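Local coordinates for HEPN domain-containing protein (Sulfolobus tokodaii, PDB 1WOL) that is of unknown function but belongs to the HEPN family of helical-bundle proteins, whose members elsewhere are often associated with nucleotide binding or RNA cleavage, at residues A[74-79]-A[104-109]; A[9-14]-A[39-44]; A[43-48]-A[115-120]. One frame throughout, in Å; residues are numbered along the deposited sequence.

Contact 1 (A[74-79]-A[104-109]). With TBU (tertiary-butyl alcohol), chain C.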
ATOM      1  N   THR A  74      -0.398  -8.147  -3.478  1.00 22.15           N
ATOM      2  CA  THR A  74      -1.529  -9.023  -3.076  1.00 25.66           C
ATOM      3  C   THR A  74      -1.806  -8.915  -1.587  1.00 24.13           C
ATOM      4  O   THR A  74      -2.993  -8.831  -1.136  1.00 26.32           O
ATOM      5  CB  THR A  74      -1.238 -10.487  -3.517  1.00 28.36           C
ATOM      6  OG1 THR A  74      -1.224 -10.455  -4.942  1.00 32.08           O
ATOM      7  CG2 THR A  74      -2.282 -11.563  -2.967  1.00 31.55           C
ATOM      8  N   PHE A  75      -0.736  -8.907  -0.768  1.00 21.30           N
ATOM      9  CA  PHE A  75      -0.886  -8.852   0.681  1.00 20.87           C
ATOM     10  C   PHE A  75      -1.501  -7.507   1.039  1.00 20.49           C
ATOM     11  O   PHE A  75      -2.406  -7.492   1.952  1.00 21.36           O
ATOM     12  CB  PHE A  75       0.509  -9.000   1.331  1.00 20.48           C
ATOM     13  CG  PHE A  75       0.542  -8.856   2.802  1.00 20.42           C
ATOM     14  CD1 PHE A  75      -0.000  -9.806   3.645  1.00 22.87           C
ATOM     15  CD2 PHE A  75       1.106  -7.692   3.399  1.00 16.51           C
ATOM     16  CE1 PHE A  75      -0.007  -9.595   5.043  1.00 21.49           C
ATOM     17  CE2 PHE A  75       1.085  -7.526   4.799  1.00 21.51           C
ATOM     18  CZ  PHE A  75       0.535  -8.451   5.640  1.00 23.04           C
ATOM     19  N   LEU A  76      -1.014  -6.387   0.503  1.00 18.32           N
ATOM     20  CA  LEU A  76      -1.550  -5.085   0.910  1.00 17.32           C
ATOM     21  C   LEU A  76      -3.007  -4.904   0.412  1.00 20.32           C
ATOM     22  O   LEU A  76      -3.789  -4.168   1.049  1.00 21.53           O
ATOM     23  CB  LEU A  76      -0.693  -3.972   0.383  1.00 16.78           C
ATOM     24  CG  LEU A  76       0.613  -3.852   1.226  1.00 15.82           C
ATOM     25  CD1 LEU A  76       1.494  -2.747   0.546  1.00 15.11           C
ATOM     26  CD2 LEU A  76       0.291  -3.488   2.656  1.00 17.15           C
ATOM     27  N   ASP A  77      -3.295  -5.523  -0.717  1.00 21.87           N
ATOM     28  CA  ASP A  77      -4.653  -5.374  -1.309  1.00 25.80           C
ATOM     29  C   ASP A  77      -5.666  -5.938  -0.360  1.00 29.46           C
ATOM     30  O   ASP A  77      -6.856  -5.550  -0.473  1.00 31.86           O
ATOM     31  CB  ASP A  77      -4.742  -6.134  -2.582  1.00 23.10           C
ATOM     32  CG  ASP A  77      -4.333  -5.318  -3.772  1.00 23.08           C
ATOM     33  OD1 ASP A  77      -4.172  -4.059  -3.733  1.00 26.82           O
ATOM     34  OD2 ASP A  77      -4.123  -5.935  -4.892  1.00 27.37           O
ATOM     35  N   LYS A  78      -5.279  -6.828   0.532  1.00 30.97           N
ATOM     36  CA  LYS A  78      -6.256  -7.348   1.511  1.00 31.92           C
ATOM     37  C   LYS A  78      -6.585  -6.316   2.641  1.00 33.85           C
ATOM     38  O   LYS A  78      -7.533  -6.541   3.399  1.00 35.14           O
ATOM     39  CB  LYS A  78      -5.730  -8.584   2.226  1.00 32.33           C
ATOM     40  CG  LYS A  78      -5.264  -9.728   1.405  1.00 34.96           C
ATOM     41  CD  LYS A  78      -6.208 -10.044   0.344  1.00 38.64           C
ATOM     42  CE  LYS A  78      -5.513 -10.799  -0.838  1.00 40.89           C
ATOM     43  NZ  LYS A  78      -5.275  -9.871  -2.045  1.00 39.42           N
ATOM     44  N   GLN A  79      -5.852  -5.218   2.784  1.00 31.47           N
ATOM     45  CA  GLN A  79      -6.081  -4.301   3.888  1.00 36.65           C
ATOM     46  C   GLN A  79      -7.299  -3.392   3.481  1.00 40.27           C
ATOM     47  O   GLN A  79      -7.600  -3.300   2.296  1.00 38.36           O
ATOM     48  CB  GLN A  79      -4.787  -3.532   4.197  1.00 32.92           C
ATOM     49  CG  GLN A  79      -3.556  -4.511   4.278  1.00 32.79           C
ATOM     50  CD  GLN A  79      -3.606  -5.752   5.244  1.00 34.02           C
ATOM     51  OE1 GLN A  79      -4.190  -5.672   6.302  1.00 29.17           O
ATOM     52  NE2 GLN A  79      -2.934  -6.908   4.849  1.00 33.31           N
ATOM     53  N   ASP A 104       4.259  -4.410  11.036  1.00 13.20           N
ATOM     54  CA  ASP A 104       5.568  -4.553  10.387  1.00 13.38           C
ATOM     55  C   ASP A 104       5.460  -5.116   9.022  1.00 14.10           C
ATOM     56  O   ASP A 104       6.134  -4.621   8.092  1.00 14.11           O
ATOM     57  CB  ASP A 104       6.532  -5.506  11.219  1.00 13.43           C
ATOM     58  CG  ASP A 104       6.929  -4.928  12.499  1.00 17.02           C
ATOM     59  OD1 ASP A 104       6.610  -3.768  12.845  1.00 16.32           O
ATOM     60  OD2 ASP A 104       7.628  -5.700  13.249  1.00 20.01           O
ATOM     61  N   GLU A 105       4.682  -6.170   8.775  1.00 12.95           N
ATOM     62  CA  GLU A 105       4.618  -6.753   7.409  1.00 13.31           C
ATOM     63  C   GLU A 105       3.993  -5.775   6.429  1.00 14.15           C
ATOM     64  O   GLU A 105       4.426  -5.679   5.267  1.00 14.54           O
ATOM     65  CB  GLU A 105       3.749  -8.031   7.471  1.00 13.60           C
ATOM     66  CG  GLU A 105       4.520  -9.087   8.269  1.00 16.72           C
ATOM     67  CD  GLU A 105       3.753 -10.449   8.343  1.00 18.10           C
ATOM     68  OE1 GLU A 105       2.630 -10.546   7.838  1.00 19.62           O
ATOM     69  OE2 GLU A 105       4.424 -11.338   8.954  1.00 16.56           O
ATOM     70  N   CYS A 106       2.992  -5.072   6.854  1.00 13.52           N
ATOM     71  CA  CYS A 106       2.361  -4.083   5.949  1.00 13.81           C
ATOM     72  C   CYS A 106       3.355  -2.913   5.710  1.00 11.47           C
ATOM     73  O   CYS A 106       3.503  -2.551   4.502  1.00 13.18           O
ATOM     74  CB  CYS A 106       1.159  -3.422   6.627  1.00 12.77           C
ATOM     75  SG  CYS A 106      -0.285  -4.639   6.656  1.00 19.26           S
ATOM     76  N   ILE A 107       4.006  -2.323   6.708  1.00 11.09           N
ATOM     77  CA  ILE A 107       4.911  -1.198   6.485  1.00 10.79           C
ATOM     78  C   ILE A 107       6.031  -1.691   5.541  1.00 11.54           C
ATOM     79  O   ILE A 107       6.404  -0.956   4.621  1.00 11.74           O
ATOM     80  CB  ILE A 107       5.432  -0.716   7.811  1.00 11.05           C
ATOM     81  CG1 ILE A 107       4.278   0.121   8.485  1.00 11.98           C
ATOM     82  CG2 ILE A 107       6.646   0.247   7.574  1.00 11.92           C
ATOM     83  CD1 ILE A 107       4.579   0.406  10.010  1.00 13.07           C
ATOM     84  N   ASN A 108       6.578  -2.829   5.895  1.00 12.28           N
ATOM     85  CA  ASN A 108       7.716  -3.273   5.028  1.00 13.37           C
ATOM     86  C   ASN A 108       7.370  -3.614   3.638  1.00 12.92           C
ATOM     87  O   ASN A 108       8.230  -3.410   2.704  1.00 15.30           O
ATOM     88  CB  ASN A 108       8.391  -4.432   5.800  1.00 13.63           C
ATOM     89  CG  ASN A 108       9.029  -3.922   7.029  1.00 11.88           C
ATOM     90  OD1 ASN A 108       9.285  -2.758   7.261  1.00 12.49           O
ATOM     91  ND2 ASN A 108       9.391  -4.905   7.922  1.00 13.95           N
ATOM     92  N   CYS A 109       6.153  -4.105   3.386  1.00 11.86           N
ATOM     93  CA  CYS A 109       5.764  -4.274   1.991  1.00 12.69           C
ATOM     94  C   CYS A 109       5.576  -2.949   1.317  1.00 13.82           C
ATOM     95  O   CYS A 109       5.808  -2.790   0.137  1.00 14.16           O
ATOM     96  CB  CYS A 109       4.420  -5.029   1.880  1.00 14.53           C
ATOM     97  SG  CYS A 109       4.665  -6.824   1.778  1.00 15.18           S
TER
HETATM   98  O   TBU C 124       5.446 -11.988   3.018  1.00 36.64           O
HETATM   99  C   TBU C 124       4.249 -11.202   3.137  1.00 36.03           C
HETATM  100  C1  TBU C 124       3.132 -12.249   3.521  1.00 36.88           C
HETATM  101  C2  TBU C 124       3.946 -10.590   1.795  1.00 32.33           C
HETATM  102  C3  TBU C 124       4.498 -10.139   4.166  1.00 35.51           C

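Contact 2 (A[9-14]-A[39-44])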
ATOM      1  N   LYS A   9       5.064  12.025  -3.219  1.00 15.98           N
ATOM      2  CA  LYS A   9       5.025  12.699  -1.912  1.00 16.78           C
ATOM      3  C   LYS A   9       3.863  12.094  -1.143  1.00 14.83           C
ATOM      4  O   LYS A   9       4.101  11.928   0.130  1.00 15.39           O
ATOM      5  CB  LYS A   9       4.745  14.223  -2.103  1.00 18.27           C
ATOM      6  CG  LYS A   9       5.987  15.016  -2.474  1.00 24.33           C
ATOM      7  CD  LYS A   9       5.717  16.525  -2.365  1.00 29.37           C
ATOM      8  CE  LYS A   9       5.100  17.078  -3.562  1.00 31.94           C
ATOM      9  NZ  LYS A   9       5.114  18.684  -3.456  1.00 31.29           N
ATOM     10  N   GLN A  10       2.699  11.864  -1.754  1.00 16.46           N
ATOM     11  CA  GLN A  10       1.571  11.298  -0.973  1.00 17.04           C
ATOM     12  C   GLN A  10       2.022   9.971  -0.422  1.00 18.73           C
ATOM     13  O   GLN A  10       1.728   9.626   0.773  1.00 17.17           O
ATOM     14  CB  GLN A  10       0.375  11.017  -1.844  1.00 19.97           C
ATOM     15  CG  GLN A  10      -0.361  12.279  -2.196  1.00 21.71           C
ATOM     16  CD  GLN A  10      -1.656  11.821  -2.879  1.00 22.42           C
ATOM     17  OE1 GLN A  10      -2.719  11.552  -2.237  1.00 25.42           O
ATOM     18  NE2 GLN A  10      -1.535  11.615  -4.180  1.00 24.32           N
ATOM     19  N   ALA A  11       2.762   9.210  -1.221  1.00 16.43           N
ATOM     20  CA  ALA A  11       3.130   7.863  -0.679  1.00 14.22           C
ATOM     21  C   ALA A  11       4.155   8.001   0.432  1.00 14.46           C
ATOM     22  O   ALA A  11       4.022   7.193   1.406  1.00 14.85           O
ATOM     23  CB  ALA A  11       3.777   7.018  -1.897  1.00 13.75           C
ATOM     24  N   GLU A  12       5.121   8.922   0.338  1.00 14.25           N
ATOM     25  CA  GLU A  12       6.129   9.053   1.374  1.00 16.29           C
ATOM     26  C   GLU A  12       5.443   9.501   2.662  1.00 14.01           C
ATOM     27  O   GLU A  12       5.744   9.075   3.764  1.00 14.45           O
ATOM     28  CB  GLU A  12       7.190  10.091   0.908  1.00 16.65           C
ATOM     29  CG  GLU A  12       7.806   9.458  -0.264  1.00 21.23           C
ATOM     30  CD  GLU A  12       9.017   9.993  -0.675  1.00 31.70           C
ATOM     31  OE1 GLU A  12       8.974  11.280  -0.745  1.00 35.95           O
ATOM     32  OE2 GLU A  12       9.928   9.077  -0.949  1.00 32.13           O
ATOM     33  N   ARG A  13       4.398  10.363   2.530  1.00 14.16           N
ATOM     34  CA  ARG A  13       3.756  10.856   3.784  1.00 13.60           C
ATOM     35  C   ARG A  13       2.903   9.710   4.386  1.00 14.10           C
ATOM     36  O   ARG A  13       2.834   9.609   5.645  1.00 12.65           O
ATOM     37  CB  ARG A  13       2.764  12.027   3.329  1.00 14.72           C
ATOM     38  CG  ARG A  13       2.112  12.757   4.597  1.00 14.76           C
ATOM     39  CD  ARG A  13       3.283  13.552   5.304  1.00 19.73           C
ATOM     40  NE  ARG A  13       2.639  14.529   6.197  1.00 30.27           N
ATOM     41  CZ  ARG A  13       3.327  15.470   6.719  1.00 24.29           C
ATOM     42  NH1 ARG A  13       4.696  15.554   6.345  1.00 34.10           N
ATOM     43  NH2 ARG A  13       2.797  16.198   7.697  1.00 29.38           N
ATOM     44  N   ASP A  14       2.240   8.917   3.556  1.00 11.92           N
ATOM     45  CA  ASP A  14       1.448   7.780   4.044  1.00 12.47           C
ATOM     46  C   ASP A  14       2.402   6.822   4.808  1.00 12.61           C
ATOM     47  O   ASP A  14       2.010   6.243   5.822  1.00 13.13           O
ATOM     48  CB  ASP A  14       0.776   7.024   2.866  1.00 13.98           C
ATOM     49  CG  ASP A  14      -0.365   7.813   2.255  1.00 18.47           C
ATOM     50  OD1 ASP A  14      -0.818   8.702   2.955  1.00 20.32           O
ATOM     51  OD2 ASP A  14      -0.780   7.475   1.148  1.00 15.39           O
ATOM     52  N   GLU A  39      -0.393   1.958  -2.982  1.00 16.95           N
ATOM     53  CA  GLU A  39      -1.320   2.368  -4.087  1.00 18.94           C
ATOM     54  C   GLU A  39      -0.870   3.721  -4.685  1.00 19.17           C
ATOM     55  O   GLU A  39      -0.818   3.862  -5.921  1.00 19.84           O
ATOM     56  CB  GLU A  39      -2.787   2.464  -3.534  1.00 20.46           C
ATOM     57  CG  GLU A  39      -3.747   2.768  -4.783  1.00 26.37           C
ATOM     58  CD  GLU A  39      -5.131   3.213  -4.394  1.00 35.54           C
ATOM     59  OE1 GLU A  39      -5.593   2.971  -3.240  1.00 38.63           O
ATOM     60  OE2 GLU A  39      -5.774   3.809  -5.313  1.00 38.91           O
ATOM     61  N   LYS A  40      -0.539   4.740  -3.918  1.00 16.50           N
ATOM     62  CA  LYS A  40      -0.106   6.007  -4.442  1.00 16.33           C
ATOM     63  C   LYS A  40       1.192   5.884  -5.228  1.00 18.89           C
ATOM     64  O   LYS A  40       1.359   6.503  -6.293  1.00 19.42           O
ATOM     65  CB  LYS A  40      -0.034   7.050  -3.344  1.00 18.28           C
ATOM     66  CG  LYS A  40      -1.422   7.673  -2.802  1.00 18.43           C
ATOM     67  CD  LYS A  40      -2.761   7.002  -2.953  1.00 23.51           C
ATOM     68  CE  LYS A  40      -3.857   7.900  -2.455  1.00 24.46           C
ATOM     69  NZ  LYS A  40      -5.047   7.173  -2.783  1.00 28.46           N
ATOM     70  N   ALA A  41       2.150   5.136  -4.712  1.00 16.14           N
ATOM     71  CA  ALA A  41       3.417   4.921  -5.453  1.00 15.71           C
ATOM     72  C   ALA A  41       3.185   4.262  -6.800  1.00 15.76           C
ATOM     73  O   ALA A  41       3.779   4.772  -7.726  1.00 17.88           O
ATOM     74  CB  ALA A  41       4.283   3.992  -4.574  1.00 15.29           C
ATOM     75  N   VAL A  42       2.357   3.241  -6.856  1.00 17.50           N
ATOM     76  CA  VAL A  42       2.107   2.521  -8.142  1.00 17.82           C
ATOM     77  C   VAL A  42       1.336   3.462  -9.030  1.00 19.01           C
ATOM     78  O   VAL A  42       1.690   3.530 -10.212  1.00 20.67           O
ATOM     79  CB  VAL A  42       1.444   1.230  -7.876  1.00 20.23           C
ATOM     80  CG1 VAL A  42       1.002   0.590  -9.187  1.00 25.06           C
ATOM     81  CG2 VAL A  42       2.500   0.311  -7.204  1.00 21.01           C
ATOM     82  N   LYS A  43       0.448   4.309  -8.482  1.00 17.88           N
ATOM     83  CA  LYS A  43      -0.197   5.242  -9.481  1.00 18.74           C
ATOM     84  C   LYS A  43       0.782   6.301 -10.004  1.00 18.53           C
ATOM     85  O   LYS A  43       0.637   6.809 -11.223  1.00 21.10           O
ATOM     86  CB  LYS A  43      -1.438   5.921  -8.764  1.00 20.05           C
ATOM     87  CG  LYS A  43      -2.602   5.002  -8.882  1.00 26.03           C
ATOM     88  CD  LYS A  43      -3.838   5.348  -8.142  1.00 33.31           C
ATOM     89  CE  LYS A  43      -5.023   4.484  -8.587  1.00 36.44           C
ATOM     90  NZ  LYS A  43      -6.101   4.569  -7.477  1.00 38.25           N
ATOM     91  N   GLY A  44       1.751   6.669  -9.204  1.00 17.04           N
ATOM     92  CA  GLY A  44       2.806   7.557  -9.579  1.00 19.03           C
ATOM     93  C   GLY A  44       3.609   6.913 -10.737  1.00 20.21           C
ATOM     94  O   GLY A  44       3.989   7.557 -11.692  1.00 22.32           O
TER

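Contact 3 (A[43-48]-A[115-120])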
ATOM      1  N   LYS A  43       0.448   4.309  -8.482  1.00 17.88           N
ATOM      2  CA  LYS A  43      -0.197   5.242  -9.481  1.00 18.74           C
ATOM      3  C   LYS A  43       0.782   6.301 -10.004  1.00 18.53           C
ATOM      4  O   LYS A  43       0.637   6.809 -11.223  1.00 21.10           O
ATOM      5  CB  LYS A  43      -1.438   5.921  -8.764  1.00 20.05           C
ATOM      6  CG  LYS A  43      -2.602   5.002  -8.882  1.00 26.03           C
ATOM      7  CD  LYS A  43      -3.838   5.348  -8.142  1.00 33.31           C
ATOM      8  CE  LYS A  43      -5.023   4.484  -8.587  1.00 36.44           C
ATOM      9  NZ  LYS A  43      -6.101   4.569  -7.477  1.00 38.25           N
ATOM     10  N   GLY A  44       1.751   6.669  -9.204  1.00 17.04           N
ATOM     11  CA  GLY A  44       2.806   7.557  -9.579  1.00 19.03           C
ATOM     12  C   GLY A  44       3.609   6.913 -10.737  1.00 20.21           C
ATOM     13  O   GLY A  44       3.989   7.557 -11.692  1.00 22.32           O
ATOM     14  N   LEU A  45       3.940   5.639 -10.519  1.00 20.75           N
ATOM     15  CA  LEU A  45       4.713   4.928 -11.594  1.00 21.48           C
ATOM     16  C   LEU A  45       3.896   4.850 -12.889  1.00 24.49           C
ATOM     17  O   LEU A  45       4.448   5.055 -14.000  1.00 24.67           O
ATOM     18  CB  LEU A  45       4.999   3.496 -11.133  1.00 21.91           C
ATOM     19  CG  LEU A  45       5.732   2.590 -12.165  1.00 22.26           C
ATOM     20  CD1 LEU A  45       7.081   3.124 -12.370  1.00 23.39           C
ATOM     21  CD2 LEU A  45       5.649   1.140 -11.637  1.00 20.20           C
ATOM     22  N   LEU A  46       2.643   4.518 -12.772  1.00 22.54           N
ATOM     23  CA  LEU A  46       1.766   4.366 -14.027  1.00 25.88           C
ATOM     24  C   LEU A  46       1.721   5.693 -14.722  1.00 26.97           C
ATOM     25  O   LEU A  46       1.734   5.747 -16.007  1.00 27.26           O
ATOM     26  CB  LEU A  46       0.413   3.956 -13.638  1.00 28.26           C
ATOM     27  CG  LEU A  46       0.149   2.465 -13.737  1.00 34.02           C
ATOM     28  CD1 LEU A  46       1.382   1.708 -13.338  1.00 34.38           C
ATOM     29  CD2 LEU A  46      -1.150   2.139 -12.981  1.00 34.00           C
ATOM     30  N   GLN A  47       1.657   6.799 -13.981  1.00 27.07           N
ATOM     31  CA  GLN A  47       1.647   8.079 -14.658  1.00 27.96           C
ATOM     32  C   GLN A  47       2.935   8.379 -15.318  1.00 28.28           C
ATOM     33  O   GLN A  47       2.942   8.943 -16.457  1.00 28.51           O
ATOM     34  CB  GLN A  47       1.306   9.262 -13.676  1.00 28.88           C
ATOM     35  CG  GLN A  47       0.972  10.579 -14.393  1.00 30.84           C
ATOM     36  CD  GLN A  47       0.243  11.606 -13.460  1.00 32.74           C
ATOM     37  OE1 GLN A  47      -0.702  11.294 -12.695  1.00 34.29           O
ATOM     38  NE2 GLN A  47       0.671  12.823 -13.567  1.00 33.18           N
ATOM     39  N   PHE A  48       4.070   8.037 -14.690  1.00 26.24           N
ATOM     40  CA  PHE A  48       5.376   8.313 -15.243  1.00 25.80           C
ATOM     41  C   PHE A  48       5.527   7.516 -16.520  1.00 28.03           C
ATOM     42  O   PHE A  48       6.227   7.995 -17.475  1.00 28.07           O
ATOM     43  CB  PHE A  48       6.453   7.864 -14.263  1.00 27.01           C
ATOM     44  CG  PHE A  48       7.862   7.933 -14.800  1.00 29.07           C
ATOM     45  CD1 PHE A  48       8.641   9.142 -14.753  1.00 29.84           C
ATOM     46  CD2 PHE A  48       8.401   6.768 -15.350  1.00 31.17           C
ATOM     47  CE1 PHE A  48       9.965   9.138 -15.296  1.00 31.03           C
ATOM     48  CE2 PHE A  48       9.757   6.743 -15.895  1.00 31.31           C
ATOM     49  CZ  PHE A  48      10.498   7.938 -15.855  1.00 31.25           C
ATOM     50  N   ASN A 115      10.067   1.677  -2.796  1.00 15.08           N
ATOM     51  CA  ASN A 115      11.487   1.793  -3.287  1.00 16.94           C
ATOM     52  C   ASN A 115      11.544   1.240  -4.694  1.00 16.50           C
ATOM     53  O   ASN A 115      12.421   1.751  -5.504  1.00 17.70           O
ATOM     54  CB  ASN A 115      12.433   0.904  -2.460  1.00 19.94           C
ATOM     55  CG  ASN A 115      12.700   1.375  -1.130  1.00 24.23           C
ATOM     56  OD1 ASN A 115      12.613   2.512  -0.856  1.00 27.45           O
ATOM     57  ND2 ASN A 115      13.173   0.417  -0.256  1.00 27.50           N
ATOM     58  N   TRP A 116      10.763   0.215  -4.991  1.00 14.98           N
ATOM     59  CA  TRP A 116      10.812  -0.426  -6.367  1.00 15.55           C
ATOM     60  C   TRP A 116      10.255   0.617  -7.356  1.00 18.00           C
ATOM     61  O   TRP A 116      10.795   0.847  -8.427  1.00 19.17           O
ATOM     62  CB  TRP A 116      10.037  -1.673  -6.285  1.00 18.97           C
ATOM     63  CG  TRP A 116       9.796  -2.283  -7.642  1.00 20.14           C
ATOM     64  CD1 TRP A 116      10.712  -3.088  -8.394  1.00 17.79           C
ATOM     65  CD2 TRP A 116       8.609  -2.211  -8.420  1.00 18.55           C
ATOM     66  NE1 TRP A 116      10.088  -3.505  -9.576  1.00 21.99           N
ATOM     67  CE2 TRP A 116       8.811  -2.997  -9.609  1.00 21.79           C
ATOM     68  CE3 TRP A 116       7.370  -1.586  -8.217  1.00 19.23           C
ATOM     69  CZ2 TRP A 116       7.819  -3.167 -10.596  1.00 22.74           C
ATOM     70  CZ3 TRP A 116       6.401  -1.753  -9.200  1.00 20.61           C
ATOM     71  CH2 TRP A 116       6.625  -2.535 -10.373  1.00 22.48           C
ATOM     72  N   VAL A 117       9.220   1.368  -6.965  1.00 16.11           N
ATOM     73  CA  VAL A 117       8.731   2.386  -7.871  1.00 17.37           C
ATOM     74  C   VAL A 117       9.764   3.478  -8.008  1.00 18.55           C
ATOM     75  O   VAL A 117      10.002   3.956  -9.122  1.00 21.23           O
ATOM     76  CB  VAL A 117       7.379   3.023  -7.247  1.00 16.19           C
ATOM     77  CG1 VAL A 117       7.061   4.362  -7.986  1.00 19.89           C
ATOM     78  CG2 VAL A 117       6.318   2.030  -7.337  1.00 16.35           C
ATOM     79  N   LYS A 118      10.402   3.967  -6.934  1.00 17.35           N
ATOM     80  CA  LYS A 118      11.344   5.076  -7.025  1.00 17.71           C
ATOM     81  C   LYS A 118      12.500   4.698  -7.987  1.00 22.26           C
ATOM     82  O   LYS A 118      12.979   5.561  -8.765  1.00 21.84           O
ATOM     83  CB  LYS A 118      11.787   5.487  -5.646  1.00 19.48           C
ATOM     84  CG  LYS A 118      10.653   6.250  -4.956  1.00 18.96           C
ATOM     85  CD  LYS A 118      11.070   6.557  -3.538  1.00 26.71           C
ATOM     86  CE  LYS A 118      11.851   7.775  -3.291  1.00 32.27           C
ATOM     87  NZ  LYS A 118      12.196   7.521  -1.746  1.00 34.51           N
ATOM     88  N   GLY A 119      12.826   3.427  -7.961  1.00 20.56           N
ATOM     89  CA  GLY A 119      13.966   2.977  -8.750  1.00 23.69           C
ATOM     90  C   GLY A 119      13.663   3.112 -10.225  1.00 25.74           C
ATOM     91  O   GLY A 119      14.600   3.097 -11.098  1.00 28.62           O
ATOM     92  N   GLN A 120      12.415   3.156 -10.591  1.00 25.02           N
ATOM     93  CA  GLN A 120      12.066   3.181 -11.998  1.00 26.59           C
ATOM     94  C   GLN A 120      11.782   4.520 -12.550  1.00 29.75           C
ATOM     95  O   GLN A 120      11.625   4.675 -13.792  1.00 28.93           O
ATOM     96  CB  GLN A 120      10.843   2.327 -12.209  1.00 22.15           C
ATOM     97  CG  GLN A 120      11.055   0.805 -11.978  1.00 23.59           C
ATOM     98  CD  GLN A 120       9.756   0.079 -11.928  1.00 26.34           C
ATOM     99  OE1 GLN A 120       9.177  -0.136 -10.796  1.00 26.23           O
ATOM    100  NE2 GLN A 120       9.229  -0.356 -13.067  1.00 26.92           N
TER

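Contact 1 (A[74-79]-A[104-109])
The F75 ring lies between two groups placed over its centre: the C3 methyl of a tertiary-butyl alcohol on one face, 4.2 Å above the plane, and the Q79 amide nitrogen NE2 on the other. C106 CA sits at the ring edge, in plane. Here the end of helix 67-77 docks on helix 100-120 of the HEPN helical bundle, with two disulfide sulfurs as cysteine sulfur-aromatic partners. C106 SG, joined to C31, approaches the ring obliquely and comes 3.7 Å from F75 CE2. C109 SG, joined to C72, takes a similarly oblique place, 4.0 Å from F75 CD2. With CG anti to the backbone N (chi1 175°), the ring is carried out toward helix 100-120. E105 crosses it at about a right angle; its CB and OE1 both meet CZ, while OE2 forms a salt bridge with R101. The alcohol lies in a pocket beside C109, its C2 3.8 Å from C109 SG. L76 packs deeper, placing CD1 3.9 Å from C109 CB and CD2 near the C106 backbone, and it also touches A38 of helix 27-48. A bend in the Q79 chain (chi2 -54°) folds its amide back over the ring and against C106 SG. F75 O is gripped twice, by K78 N and, from the opposite face of its carbonyl plane, by Q79 NE2 at 3.0 Å.

Contact 2 (A[9-14]-A[39-44])
A11 packs its methyl against A41 and against CB of K40, the apolar part of the interface. A11 CB is 3.8 Å from A41 N and 4.1 Å from A41 CB. Small alanine side chains at this level let the axes of segments 9-14 and 39-44 approach to 8.1 Å. On one flank the two alanines continue into helix 100-120, where A11 touches L114 and A41 touches V117. A second group of contacts is made by the aliphatic stem of K40. K40 CG lies 3.9 Å from Q10 CB. A polar atom, D14 OD2, also rests against K40 CG, at 4.0 Å, as the D14 carboxylate comes across the lysine chain at about a right angle. K40 starts toward helix 4-23, but a nearly eclipsed bond (chi2 21°) turns the rest of the chain away from it. Charge makes the third, looser element. K40 NZ stays 5.8 Å from D14 OD2, so the two opposite charges are not in contact, although their attraction may still steer the lysine. D14 also packs against Q36 and C37, one turn earlier on the partner helix. The segments run nearly antiparallel, at 162°, as parts of helices 4-23 and 27-48, the antiparallel helical hairpin that opens the HEPN bundle.

Contact 3 (A[43-48]-A[115-120])
L45 overlaps the indole of W116, the stem of Q120 and a methyl of V117, and contributes more buried surface than any other residue of the contact. It joins the last turns of helix 27-48 and helix 100-120, two members of the HEPN helical bundle. The axes of segments 43-48 and 115-120 run nearly parallel, 19° apart, and approach to 9.7 Å, a spacing taken up by the leucine. L45 CG stands anti to the backbone N (chi1 177°), which carries both branches across toward the other helix, and the two methyls divide the work. CD2 reaches the six-membered part of the W116 indole, 3.9 Å from CZ3 and almost as close to CH2; the leucine crosses the ring system at about a right angle and its methyl approaches obliquely. CD1 rests on Q120, 3.8 Å from CB. Nearer the backbone, L45 CB meets V117 CG1 at 3.9 Å. V117 CG1 also lies 3.3 Å from A41 O, one turn earlier on helix 27-48. V117 reaches I8 of helix 4-23 as well, so three helices meet around it. The extended Q120 chain runs across its own helix end toward the W116 indole and brings one end of its amide over a face of that ring system, so that L45 meets a surface made of both residues. W116 also packs against P66. Toward the chain end, F48 touches V4 and K122 at the margin of the bundle. Its ring also meets the backbone of helix 100-120: F48 CE2 comes 3.5 Å from Q120 O, with the carbonyl oxygen oblique to the ring.

In the fold
From the N terminus, helix 4-23 turns back into helix 27-48, and contact 2 closes this first hairpin. Contact 3 opens where contact 2 ends, with K43 and G44 common to both, and spans the rest of the chain to the end of helix 100-120. Contact 1 is nested inside that long loop, joining the end of helix 67-77 to helix 100-120 across the mostly irregular segment between them. Contacts 2 and 3 adjoin each other, and a salt bridge from E12 to K118 links them, tying helices 4-23, 27-48 and 100-120 together. Contact 1 lies about 18 Å from contact 3, centre to centre, farther back along helix 100-120.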